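N-acyl homoserine lactonase (Bacillus thuringiensis, PDB 4J5H) hydrolyses the lactone ring of short- and long-chain N-acyl-L-homoserine lactones, using two zinc ions per subunit, and so quenches bacterial quorum sensing. Local coordinates at residues C18-S23 against L35-W40; A196-E201 against F237-E242; G56-A61 against L109-A114; T6-Y11 against E183-G188. The protein carries 1 engineered substitution. All blocks are in the same frame, centred on the assembly; numbering follows the deposited sequence.

From the N terminus, residues 6-11 open interaction 4, which closes only at 183-188. That loop ties the run leading into strand 9-21, in one sheet, to the end of strand 178-184, in the other. Interaction 1 is nested inside it. It closes the short connection between strands 9-21 and 34-46, and strand 9-21 serves both contacts. Interaction 3 is nested there too, and follows interaction 1 in series; it joins the loop after strand 49-53 to the zinc-binding helix 111-114. Interaction 2 comes last, outside the nest, where 196-201 meets 237-242. No loops cross. Interactions 1, 2 and 3 touch one another round the bound N-decanoyl-L-homoserine. Interaction 4 lies away from the site.

Interaction 1. Residues C18-S23 against L35-W40; sequences CMLDHS and LNLPVW. With 1K4 (N-decanoyl-L-homoserine), chain D.
M19 and N36 pair on one face of two antiparallel strands, while L20 and L37 meet on the other. The M19 chain is bent at chi2 and chi3 and folds back over the neighbouring strand. This lays SD of M19 against CB of N36 at 3.4 Å, with the two side chains crossing at a slant. The methyl CE goes further and rests on the backbone of L35 and N36. The amide oxygen OD1 of N36 is bonded to R17.

On the opposite face, CD2 of L20 reaches CD1 of L37 at 3.7 Å. CG of L20 is anti to the backbone N (chi1 -179°), and both its methyls also face CAG of the ligand. C18 joins this face. In the conformer given, SG of C18 lies 4.0 Å from CG2 of V39, a contact that is doubtful because a second conformer exists. C18 and L20 line the N-decanoyl-L-homoserine pocket.

The backbones form an antiparallel ladder in the larger mixed sheet of the metallo-beta-lactamase fold. C18 with L37 and L20 with L35 are hydrogen-bonded pairs, with two N-H...O bonds each. M19 and N36 form the non-hydrogen-bonded pair between them, where CA of M19 makes a CH...O contact to O of L35 at 3.2 Å.

Beyond the ladder, CB of H22 packs on CD1 of L35 at 3.7 Å. An Asx turn shapes this end. OD2 of D21 takes bonds from N and OG of S23, which arrive from opposite faces of the carboxylate plane.

Interaction 2. Residues A196-E201 against F237-E242; sequences ASYTKE and FGHDIE. With ZN (zinc ion), chain B; 1K4 (N-decanoyl-L-homoserine), chain D.
S197 and Y198 give their carbonyls to the facing loop. O of S197 accepts from N of G238 at 3.0 Å. O of Y198 accepts from N of H239 at 2.9 Å. The Y198 ring then offers its face to the edge of the H239 imidazole. The pair is an offset edge-to-face stack, with planes at 83° and centroids 5.2 Å apart. NE2 of H239 binds zinc at 2.0 Å, and the same zinc takes OXT of the bound product. ND1 of H239 is held by P38 O, which fixes the ring from its far side. Next, T199 takes the N-cap position of helix 200-204. K200 donates its backbone N to OD2 of D240 at 2.8 Å, with the donor nearly in line with the C-O bond. CA of K200 lies 3.6 Å from the F237 ring centroid, over the face, as a CH-pi contact. D240 is itself the N-cap residue of helix 241-244; its OD1 accepts weakly from N of E242 and also from N of Q243. The contact thus joins the starts of helices 200-204 and 241-244, just after strands 188-194 and 234-237, which are neighbours in the five-stranded sheet.

Interaction 3. Residues G56-A61 against L109-A114; sequences GMPESA and LHWDHA. Engineered in segment 109-114: W111 (natural residue Phe). With ZN (zinc ion), chain B; ZN (zinc ion), chain C; 1K4 (N-decanoyl-L-homoserine), chain D.
M57 lies alongside W111, an engineered residue that is Phe in the natural sequence. CG of M57 sits 3.4 Å from CZ3 of W111, at a slant to the ring. SD of M57 makes an oblique Met-aromatic contact, 4.3 Å from the centroid of the six-membered ring. The bend at chi3 (-72°) turns CE away from the indole, toward V39. CD of P58 is 3.7 Å from CE3 of W111, near the ring plane, and also abuts O of W111. A61 adds CB beside CZ3 of W111 at 4.2 Å. P58 and A61 border the indole edge; M57 comes in obliquely. At the other end of the indole, NE1 of W111 donates to the ligand hydroxyl OAD at 3.0 Å. CB of D112 lies over the indole face and also touches CG of M57. A water bridges N of G56 and O of D112. H110 binds one zinc and H113 the other, as expected of the HxHxDH motif of this superfamily; D54 holds ND1 of H113. The loop after strand 49-53 packs on the short helix 111-114, with V39 of strand 34-46 touching M57 and D112, and I77 and P79 of strand 77-80 touching W111.

Interaction 4. Residues T6-Y11 against E183-G188; sequences TVKKLY and ETEQSG
T6 has OG1 between its backbone N and carbonyl carbon (chi1 54°), where it lies 3.7 Å from CB of E185. The two side chains cross at about a right angle. CG of E185 is anti to its N (chi1 -174°); the extended chain beyond it brings OE1 alongside CA of K8. A water there donates to O of T6 and OE1 of E185. A single bridge ties V7 to T184. N of V7 donates to O of E183 and N of E185 to O of V7, both at 2.8 Å. CA of T184 adds a CH...O contact to O of V7 at 3.4 Å. Two further waters join O of K8 to Q186, one at its backbone N and one at OE1. On the inner side, CB of L10 meets CG2 of T184 at 3.9 Å. OG1 of T184 accepts from N of S187 at 2.9 Å, an ST motif, and is also bonded to the C-terminal carboxylate of I254. K8 and K9 form a classic beta bulge opposite E45. The contact joins the run leading into strand 9-21, beside strand 34-46, to the hairpin of strands 178-184 and 188-194, whose I182 and V190 pack on L10.

Interaction 1. Residues C18-S23 against L35-W40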
# COMPACT_ATOMS: atom_id res chain seq x y z
N CYS A 18 -9.40 -1.45 8.49
CA CYS A 18 -10.60 -0.92 7.87
C CYS A 18 -11.56 -2.03 7.57
O CYS A 18 -11.17 -3.13 7.17
CB CYS A 18 -10.29 -0.09 6.63
SG CYS A 18 -9.51 -0.98 5.26
N MET A 19 -12.84 -1.73 7.77
CA MET A 19 -13.91 -2.65 7.43
C MET A 19 -14.21 -2.42 5.97
O MET A 19 -14.33 -1.28 5.53
CB MET A 19 -15.20 -2.38 8.19
CG MET A 19 -15.05 -2.30 9.68
SD MET A 19 -14.41 -3.79 10.48
CE MET A 19 -15.60 -5.00 9.92
N LEU A 20 -14.34 -3.53 5.26
CA LEU A 20 -14.63 -3.52 3.84
C LEU A 20 -15.63 -4.63 3.54
O LEU A 20 -15.47 -5.78 3.98
CB LEU A 20 -13.36 -3.75 3.01
CG LEU A 20 -13.49 -3.75 1.50
CD1 LEU A 20 -14.06 -2.44 0.98
CD2 LEU A 20 -12.12 -4.02 0.89
N ASP A 21 -16.64 -4.32 2.75
CA ASP A 21 -17.55 -5.38 2.33
C ASP A 21 -16.80 -6.49 1.62
O ASP A 21 -15.91 -6.25 0.79
CB ASP A 21 -18.67 -4.87 1.45
CG ASP A 21 -19.72 -5.92 1.21
OD1 ASP A 21 -20.61 -6.03 2.08
OD2 ASP A 21 -19.60 -6.69 0.24
N HIS A 22 -17.20 -7.74 1.89
CA HIS A 22 -16.45 -8.86 1.32
C HIS A 22 -16.53 -8.95 -0.20
O HIS A 22 -15.66 -9.58 -0.82
CB HIS A 22 -16.79 -10.19 2.01
CG HIS A 22 -18.18 -10.69 1.80
ND1 HIS A 22 -18.56 -11.96 2.20
CD2 HIS A 22 -19.28 -10.12 1.26
CE1 HIS A 22 -19.83 -12.15 1.91
NE2 HIS A 22 -20.30 -11.06 1.33
N SER A 23 -17.50 -8.27 -0.81
CA SER A 23 -17.63 -8.24 -2.26
C SER A 23 -16.49 -7.44 -2.90
O SER A 23 -16.24 -7.59 -4.08
CB SER A 23 -18.99 -7.68 -2.69
OG SER A 23 -19.14 -6.31 -2.34
N LEU A 35 -15.60 -7.26 6.41
CA LEU A 35 -14.36 -7.87 6.85
C LEU A 35 -13.46 -6.81 7.46
O LEU A 35 -13.28 -5.74 6.87
CB LEU A 35 -13.62 -8.47 5.64
CG LEU A 35 -14.33 -9.45 4.74
CD1 LEU A 35 -13.44 -9.86 3.55
CD2 LEU A 35 -14.73 -10.64 5.60
N ASN A 36 -12.89 -7.11 8.62
CA ASN A 36 -11.96 -6.20 9.30
C ASN A 36 -10.53 -6.47 8.83
O ASN A 36 -9.86 -7.36 9.29
CB ASN A 36 -12.11 -6.31 10.83
CG ASN A 36 -11.34 -5.22 11.56
OD1 ASN A 36 -10.36 -4.70 11.02
ND2 ASN A 36 -11.75 -4.87 12.78
N LEU A 37 -10.09 -5.66 7.86
CA LEU A 37 -8.86 -5.93 7.11
C LEU A 37 -7.72 -5.10 7.64
O LEU A 37 -7.95 -3.98 8.11
CB LEU A 37 -9.03 -5.55 5.65
CG LEU A 37 -10.08 -6.30 4.87
CD1 LEU A 37 -10.10 -5.74 3.46
CD2 LEU A 37 -9.81 -7.78 4.91
N PRO A 38 -6.48 -5.62 7.54
CA PRO A 38 -5.33 -4.85 8.00
C PRO A 38 -4.98 -3.77 6.98
O PRO A 38 -5.10 -3.98 5.78
CB PRO A 38 -4.22 -5.89 8.05
CG PRO A 38 -4.58 -6.87 6.98
CD PRO A 38 -6.08 -6.95 7.02
N VAL A 39 -4.51 -2.63 7.49
CA VAL A 39 -3.85 -1.59 6.71
C VAL A 39 -2.38 -1.66 7.11
O VAL A 39 -2.06 -1.70 8.31
CB VAL A 39 -4.42 -0.21 7.04
CG1 VAL A 39 -3.65 0.93 6.35
CG2 VAL A 39 -5.90 -0.15 6.66
N TRP A 40 -1.50 -1.68 6.11
CA TRP A 40 -0.07 -1.87 6.30
C TRP A 40 0.70 -0.65 5.80
O TRP A 40 0.36 -0.02 4.79
CB TRP A 40 0.45 -3.06 5.48
CG TRP A 40 -0.08 -4.38 5.88
CD1 TRP A 40 -0.99 -5.12 5.20
CD2 TRP A 40 0.31 -5.15 7.01
NE1 TRP A 40 -1.22 -6.30 5.85
CE2 TRP A 40 -0.44 -6.35 6.97
CE3 TRP A 40 1.22 -4.95 8.05
CZ2 TRP A 40 -0.30 -7.36 7.93
CZ3 TRP A 40 1.34 -5.95 9.01
CH2 TRP A 40 0.59 -7.13 8.95
O 1K4 D . -7.48 0.48 -2.01
C 1K4 D . -7.71 0.31 -0.81
OXT 1K4 D . -6.78 -0.14 -0.05
CA 1K4 D . -9.09 0.64 -0.29
CB 1K4 D . -9.55 -0.60 0.49
CAG 1K4 D . -10.73 -0.36 1.41
OAD 1K4 D . -10.43 0.73 2.27
N 1K4 D . -10.07 0.85 -1.37
CAQ 1K4 D . -10.14 2.04 -1.97
OAB 1K4 D . -9.47 3.03 -1.63
CAN 1K4 D . -11.11 2.16 -3.11
CAM 1K4 D . -11.72 3.55 -3.22
CAL 1K4 D . -12.59 3.83 -2.00
CAK 1K4 D . -13.38 5.12 -2.15
CAJ 1K4 D . -12.95 6.19 -1.16
CAI 1K4 D . -13.96 7.34 -1.20
CAH 1K4 D . -13.26 8.69 -1.29
CAF 1K4 D . -14.11 9.87 -0.81
CAA 1K4 D . -15.53 9.84 -1.33

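Interaction 2. Residues A196-E201 against F237-E242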
# COMPACT_ATOMS: atom_id res chain seq x y z
N ALA A 196 -2.22 -4.77 -6.01
CA ALA A 196 -2.31 -5.55 -7.24
C ALA A 196 -2.98 -6.93 -6.94
O ALA A 196 -3.46 -7.60 -7.85
CB ALA A 196 -0.95 -5.74 -7.87
N SER A 197 -3.07 -7.31 -5.66
CA SER A 197 -3.93 -8.42 -5.20
C SER A 197 -4.19 -8.23 -3.68
O SER A 197 -3.25 -8.25 -2.89
CB SER A 197 -3.23 -9.76 -5.42
OG SER A 197 -3.37 -10.18 -6.75
N TYR A 198 -5.45 -8.03 -3.28
CA TYR A 198 -5.78 -7.90 -1.87
C TYR A 198 -5.45 -9.18 -1.11
O TYR A 198 -4.92 -9.13 -0.01
CB TYR A 198 -7.26 -7.61 -1.66
CG TYR A 198 -7.77 -6.23 -1.97
CD1 TYR A 198 -6.93 -5.15 -2.23
CD2 TYR A 198 -9.14 -5.99 -1.93
CE1 TYR A 198 -7.45 -3.89 -2.45
CE2 TYR A 198 -9.68 -4.73 -2.14
CZ TYR A 198 -8.84 -3.68 -2.40
OH TYR A 198 -9.36 -2.42 -2.61
N THR A 199 -5.71 -10.32 -1.74
CA THR A 199 -5.55 -11.62 -1.10
C THR A 199 -4.80 -12.61 -1.96
O THR A 199 -4.71 -12.47 -3.19
CB THR A 199 -6.91 -12.27 -0.78
OG1 THR A 199 -7.55 -12.66 -2.00
CG2 THR A 199 -7.79 -11.33 0.01
N LYS A 200 -4.33 -13.67 -1.31
CA LYS A 200 -3.71 -14.78 -2.03
C LYS A 200 -4.59 -15.30 -3.16
O LYS A 200 -4.08 -15.61 -4.25
CB LYS A 200 -3.37 -15.92 -1.07
CG LYS A 200 -2.64 -17.07 -1.74
CD LYS A 200 -2.13 -18.08 -0.71
CE LYS A 200 -1.54 -19.30 -1.39
NZ LYS A 200 -1.44 -20.46 -0.45
N GLU A 201 -5.89 -15.44 -2.92
CA GLU A 201 -6.76 -15.96 -3.98
C GLU A 201 -6.94 -14.99 -5.16
O GLU A 201 -7.16 -15.43 -6.31
CB GLU A 201 -8.10 -16.47 -3.43
CG GLU A 201 -9.15 -15.43 -3.13
CD GLU A 201 -10.47 -16.06 -2.69
OE1 GLU A 201 -11.34 -15.31 -2.21
OE2 GLU A 201 -10.65 -17.29 -2.84
N PHE A 237 0.53 -10.10 0.22
CA PHE A 237 -0.59 -9.45 -0.42
C PHE A 237 -1.07 -8.24 0.35
O PHE A 237 -0.67 -8.00 1.49
CB PHE A 237 -1.69 -10.49 -0.62
CG PHE A 237 -1.18 -11.71 -1.33
CD1 PHE A 237 -0.90 -11.66 -2.69
CD2 PHE A 237 -0.94 -12.91 -0.63
CE1 PHE A 237 -0.38 -12.76 -3.36
CE2 PHE A 237 -0.41 -14.01 -1.30
CZ PHE A 237 -0.14 -13.93 -2.66
N GLY A 238 -1.97 -7.48 -0.25
CA GLY A 238 -2.29 -6.14 0.28
C GLY A 238 -3.15 -6.04 1.52
O GLY A 238 -2.90 -5.22 2.42
N HIS A 239 -4.18 -6.88 1.58
CA HIS A 239 -5.17 -6.86 2.70
C HIS A 239 -5.69 -8.27 2.92
O HIS A 239 -6.86 -8.58 2.59
CB HIS A 239 -6.34 -5.93 2.41
CG HIS A 239 -5.95 -4.50 2.11
ND1 HIS A 239 -5.56 -3.63 3.09
CD2 HIS A 239 -5.90 -3.81 0.95
CE1 HIS A 239 -5.31 -2.45 2.56
NE2 HIS A 239 -5.48 -2.53 1.25
N ASP A 240 -4.82 -9.14 3.42
CA ASP A 240 -5.13 -10.59 3.49
C ASP A 240 -5.16 -11.02 4.96
O ASP A 240 -4.10 -11.12 5.62
CB ASP A 240 -4.10 -11.40 2.70
CG ASP A 240 -4.52 -12.87 2.52
OD1 ASP A 240 -5.16 -13.42 3.43
OD2 ASP A 240 -4.24 -13.46 1.47
N ILE A 241 -6.39 -11.26 5.46
CA ILE A 241 -6.62 -11.60 6.86
C ILE A 241 -5.98 -12.94 7.21
O ILE A 241 -5.46 -13.13 8.31
CB ILE A 241 -8.14 -11.65 7.19
CG1 ILE A 241 -8.71 -10.22 7.26
CG2 ILE A 241 -8.39 -12.32 8.53
CD1 ILE A 241 -10.23 -10.18 7.46
N GLU A 242 -5.98 -13.86 6.25
CA GLU A 242 -5.41 -15.18 6.50
C GLU A 242 -3.89 -15.07 6.57
O GLU A 242 -3.27 -15.53 7.53
CB GLU A 242 -5.84 -16.17 5.41
CG GLU A 242 -7.35 -16.36 5.30
CD GLU A 242 -8.00 -17.00 6.52
OE1 GLU A 242 -9.24 -16.91 6.64
OE2 GLU A 242 -7.28 -17.60 7.36
ZN ZN B . -5.27 -1.09 -0.16
O 1K4 D . -7.48 0.48 -2.01
C 1K4 D . -7.71 0.31 -0.81
OXT 1K4 D . -6.78 -0.14 -0.05
CA 1K4 D . -9.09 0.64 -0.29
CB 1K4 D . -9.55 -0.60 0.49
CAG 1K4 D . -10.73 -0.36 1.41
OAD 1K4 D . -10.43 0.73 2.27
N 1K4 D . -10.07 0.85 -1.37
CAQ 1K4 D . -10.14 2.04 -1.97
OAB 1K4 D . -9.47 3.03 -1.63
CAN 1K4 D . -11.11 2.16 -3.11
CAM 1K4 D . -11.72 3.55 -3.22
CAL 1K4 D . -12.59 3.83 -2.00
CAK 1K4 D . -13.38 5.12 -2.15
CAJ 1K4 D . -12.95 6.19 -1.16
CAI 1K4 D . -13.96 7.34 -1.20
CAH 1K4 D . -13.26 8.69 -1.29
CAF 1K4 D . -14.11 9.87 -0.81
CAA 1K4 D . -15.53 9.84 -1.33

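Interaction 3. Residues G56-A61 against L109-A114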
# COMPACT_ATOMS: atom_id res chain seq x y z
N GLY A 56 -0.53 5.07 5.61
CA GLY A 56 -1.74 4.86 6.39
C GLY A 56 -2.88 5.80 6.03
O GLY A 56 -2.99 6.32 4.91
N MET A 57 -3.76 5.99 7.01
CA MET A 57 -5.05 6.65 6.85
C MET A 57 -4.98 8.11 7.28
O MET A 57 -4.10 8.48 8.07
CB MET A 57 -6.10 5.88 7.65
CG MET A 57 -6.44 4.54 7.01
SD MET A 57 -7.54 3.48 7.98
CE MET A 57 -6.44 2.97 9.29
N PRO A 58 -5.91 8.93 6.78
CA PRO A 58 -5.86 10.35 7.12
C PRO A 58 -6.38 10.65 8.53
O PRO A 58 -7.10 9.84 9.12
CB PRO A 58 -6.79 10.97 6.11
CG PRO A 58 -7.78 9.92 5.80
CD PRO A 58 -7.04 8.61 5.89
N GLU A 59 -6.02 11.80 9.08
CA GLU A 59 -6.44 12.13 10.46
C GLU A 59 -7.96 12.15 10.60
O GLU A 59 -8.47 11.90 11.69
CB GLU A 59 -5.86 13.44 10.95
CG GLU A 59 -6.22 14.65 10.14
CD GLU A 59 -7.58 15.28 10.45
OE1 GLU A 59 -8.21 15.73 9.49
OE2 GLU A 59 -8.03 15.33 11.62
N SER A 60 -8.66 12.46 9.51
CA SER A 60 -10.11 12.50 9.53
C SER A 60 -10.73 11.14 9.82
O SER A 60 -11.91 11.07 10.19
CB SER A 60 -10.64 13.03 8.19
OG SER A 60 -10.20 12.19 7.12
N ALA A 61 -9.96 10.07 9.63
CA ALA A 61 -10.42 8.72 9.94
C ALA A 61 -10.27 8.35 11.43
O ALA A 61 -10.80 7.35 11.86
CB ALA A 61 -9.69 7.71 9.06
N LEU A 109 -2.45 6.14 -4.44
CA LEU A 109 -2.95 7.26 -3.64
C LEU A 109 -4.36 7.05 -3.07
O LEU A 109 -5.03 8.00 -2.64
CB LEU A 109 -2.84 8.55 -4.46
CG LEU A 109 -1.42 9.01 -4.80
CD1 LEU A 109 -1.42 10.25 -5.67
CD2 LEU A 109 -0.53 9.19 -3.60
N HIS A 110 -4.80 5.79 -3.02
CA HIS A 110 -5.99 5.46 -2.26
C HIS A 110 -5.85 5.86 -0.79
O HIS A 110 -4.75 5.94 -0.26
CB HIS A 110 -6.37 3.99 -2.41
CG HIS A 110 -6.94 3.65 -3.76
ND1 HIS A 110 -7.05 2.36 -4.21
CD2 HIS A 110 -7.43 4.44 -4.74
CE1 HIS A 110 -7.59 2.37 -5.42
NE2 HIS A 110 -7.81 3.63 -5.77
N TRP A 111 -7.00 6.08 -0.16
CA TRP A 111 -7.11 6.79 1.11
C TRP A 111 -6.35 6.16 2.26
O TRP A 111 -5.90 6.85 3.16
CB TRP A 111 -8.61 7.01 1.44
CG TRP A 111 -9.25 5.73 1.90
CD1 TRP A 111 -9.69 4.69 1.13
CD2 TRP A 111 -9.42 5.32 3.25
NE1 TRP A 111 -10.13 3.66 1.92
CE2 TRP A 111 -9.98 4.02 3.23
CE3 TRP A 111 -9.18 5.93 4.49
CZ2 TRP A 111 -10.30 3.33 4.40
CZ3 TRP A 111 -9.50 5.24 5.64
CH2 TRP A 111 -10.04 3.94 5.58
N ASP A 112 -6.26 4.84 2.23
CA ASP A 112 -5.61 4.07 3.29
C ASP A 112 -4.15 3.75 2.99
O ASP A 112 -3.49 3.05 3.77
CB ASP A 112 -6.39 2.81 3.65
CG ASP A 112 -6.59 1.86 2.48
OD1 ASP A 112 -6.76 2.30 1.33
OD2 ASP A 112 -6.63 0.65 2.73
N HIS A 113 -3.66 4.29 1.88
CA HIS A 113 -2.26 4.16 1.46
C HIS A 113 -1.50 5.49 1.42
O HIS A 113 -0.27 5.49 1.61
CB HIS A 113 -2.16 3.49 0.11
CG HIS A 113 -2.64 2.10 0.14
ND1 HIS A 113 -1.80 1.03 0.38
CD2 HIS A 113 -3.88 1.58 0.01
CE1 HIS A 113 -2.52 -0.07 0.43
NE2 HIS A 113 -3.78 0.24 0.18
N ALA A 114 -2.22 6.59 1.23
CA ALA A 114 -1.61 7.92 1.14
C ALA A 114 -2.24 8.94 2.08
O ALA A 114 -1.93 10.14 1.98
CB ALA A 114 -1.67 8.40 -0.31
ZN ZN B . -5.27 -1.09 -0.16
ZN ZN C . -6.17 0.57 -3.39
O 1K4 D . -7.48 0.48 -2.01
C 1K4 D . -7.71 0.31 -0.81
OXT 1K4 D . -6.78 -0.14 -0.05
CA 1K4 D . -9.09 0.64 -0.29
CB 1K4 D . -9.55 -0.60 0.49
CAG 1K4 D . -10.73 -0.36 1.41
OAD 1K4 D . -10.43 0.73 2.27
N 1K4 D . -10.07 0.85 -1.37
CAQ 1K4 D . -10.14 2.04 -1.97
OAB 1K4 D . -9.47 3.03 -1.63
CAN 1K4 D . -11.11 2.16 -3.11
CAM 1K4 D . -11.72 3.55 -3.22
CAL 1K4 D . -12.59 3.83 -2.00
CAK 1K4 D . -13.38 5.12 -2.15
CAJ 1K4 D . -12.95 6.19 -1.16
CAI 1K4 D . -13.96 7.34 -1.20
CAH 1K4 D . -13.26 8.69 -1.29
CAF 1K4 D . -14.11 9.87 -0.81
CAA 1K4 D . -15.53 9.84 -1.33
O HOH W 1 -0.83 2.50 4.23

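Interaction 4. Residues T6-Y11 against E183-G188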
# COMPACT_ATOMS: atom_id res chain seq x y z
N THR A 6 21.73 -5.35 -0.70
CA THR A 6 20.42 -5.78 -0.22
C THR A 6 19.91 -4.83 0.86
O THR A 6 20.68 -4.13 1.51
CB THR A 6 20.49 -7.18 0.42
OG1 THR A 6 21.51 -7.18 1.43
CG2 THR A 6 20.84 -8.23 -0.60
N VAL A 7 18.60 -4.82 1.04
CA VAL A 7 17.97 -4.16 2.18
C VAL A 7 18.31 -4.89 3.49
O VAL A 7 18.23 -6.11 3.55
CB VAL A 7 16.46 -4.09 1.91
CG1 VAL A 7 15.63 -3.71 3.12
CG2 VAL A 7 16.22 -3.14 0.74
N LYS A 8 18.67 -4.14 4.53
CA LYS A 8 19.07 -4.74 5.79
C LYS A 8 17.88 -5.34 6.52
O LYS A 8 17.96 -6.45 7.05
CB LYS A 8 19.76 -3.72 6.69
CG LYS A 8 21.03 -3.14 6.08
CD LYS A 8 21.77 -2.28 7.08
CE LYS A 8 21.12 -0.92 7.27
NZ LYS A 8 22.13 0.12 7.61
N LYS A 9 16.77 -4.60 6.54
CA LYS A 9 15.56 -5.06 7.22
C LYS A 9 14.34 -4.59 6.49
O LYS A 9 14.27 -3.42 6.08
CB LYS A 9 15.46 -4.54 8.66
CG LYS A 9 16.64 -4.81 9.53
CD LYS A 9 16.47 -4.26 10.93
CE LYS A 9 17.68 -4.60 11.77
NZ LYS A 9 17.52 -4.15 13.18
N LEU A 10 13.34 -5.47 6.38
CA LEU A 10 12.03 -5.11 5.85
C LEU A 10 11.03 -5.37 6.95
O LEU A 10 10.81 -6.53 7.35
CB LEU A 10 11.73 -5.92 4.61
CG LEU A 10 10.28 -5.90 4.11
CD1 LEU A 10 9.69 -4.51 3.95
CD2 LEU A 10 10.10 -6.72 2.84
N TYR A 11 10.46 -4.26 7.47
CA TYR A 11 9.46 -4.35 8.53
C TYR A 11 8.05 -4.19 7.98
O TYR A 11 7.77 -3.27 7.18
CB TYR A 11 9.64 -3.22 9.52
CG TYR A 11 10.87 -3.23 10.41
CD1 TYR A 11 10.95 -4.10 11.50
CD2 TYR A 11 11.92 -2.32 10.23
CE1 TYR A 11 12.05 -4.08 12.35
CE2 TYR A 11 12.99 -2.27 11.10
CZ TYR A 11 13.04 -3.15 12.17
OH TYR A 11 14.11 -3.10 13.04
N GLU A 183 14.99 -7.06 -2.36
CA GLU A 183 15.99 -8.06 -2.00
C GLU A 183 16.47 -7.76 -0.59
O GLU A 183 17.08 -6.72 -0.39
CB GLU A 183 17.16 -8.03 -3.01
CG GLU A 183 16.87 -8.65 -4.37
CD GLU A 183 16.57 -10.15 -4.33
OE1 GLU A 183 17.13 -10.89 -3.48
OE2 GLU A 183 15.75 -10.58 -5.15
N THR A 184 16.20 -8.65 0.37
CA THR A 184 16.62 -8.44 1.75
C THR A 184 17.79 -9.35 2.14
O THR A 184 17.98 -10.45 1.59
CB THR A 184 15.50 -8.63 2.80
OG1 THR A 184 15.30 -10.02 3.09
CG2 THR A 184 14.15 -8.01 2.35
N GLU A 185 18.56 -8.88 3.11
CA GLU A 185 19.69 -9.63 3.61
C GLU A 185 19.24 -10.98 4.20
O GLU A 185 19.89 -12.01 3.98
CB GLU A 185 20.50 -8.76 4.59
CG GLU A 185 21.81 -9.34 5.12
CD GLU A 185 22.52 -8.36 6.05
OE1 GLU A 185 22.39 -7.13 5.87
OE2 GLU A 185 23.23 -8.83 6.97
N GLN A 186 18.12 -11.00 4.92
CA GLN A 186 17.72 -12.20 5.66
C GLN A 186 16.92 -13.18 4.82
O GLN A 186 16.96 -14.37 5.10
CB GLN A 186 16.92 -11.83 6.91
CG GLN A 186 17.72 -11.05 7.94
CD GLN A 186 18.94 -11.81 8.43
OE1 GLN A 186 20.08 -11.32 8.34
NE2 GLN A 186 18.72 -13.02 8.95
N SER A 187 16.22 -12.70 3.79
CA SER A 187 15.22 -13.51 3.09
C SER A 187 15.39 -13.65 1.60
O SER A 187 14.73 -14.50 0.99
CB SER A 187 13.82 -12.93 3.34
OG SER A 187 13.51 -12.92 4.72
N GLY A 188 16.25 -12.82 1.01
CA GLY A 188 16.37 -12.75 -0.43
C GLY A 188 15.18 -12.04 -1.05
O GLY A 188 14.77 -10.98 -0.58
O HOH W 2 22.34 -5.21 3.67
O HOH W 3 16.68 -8.67 5.93
O HOH W 4 19.84 -8.08 8.33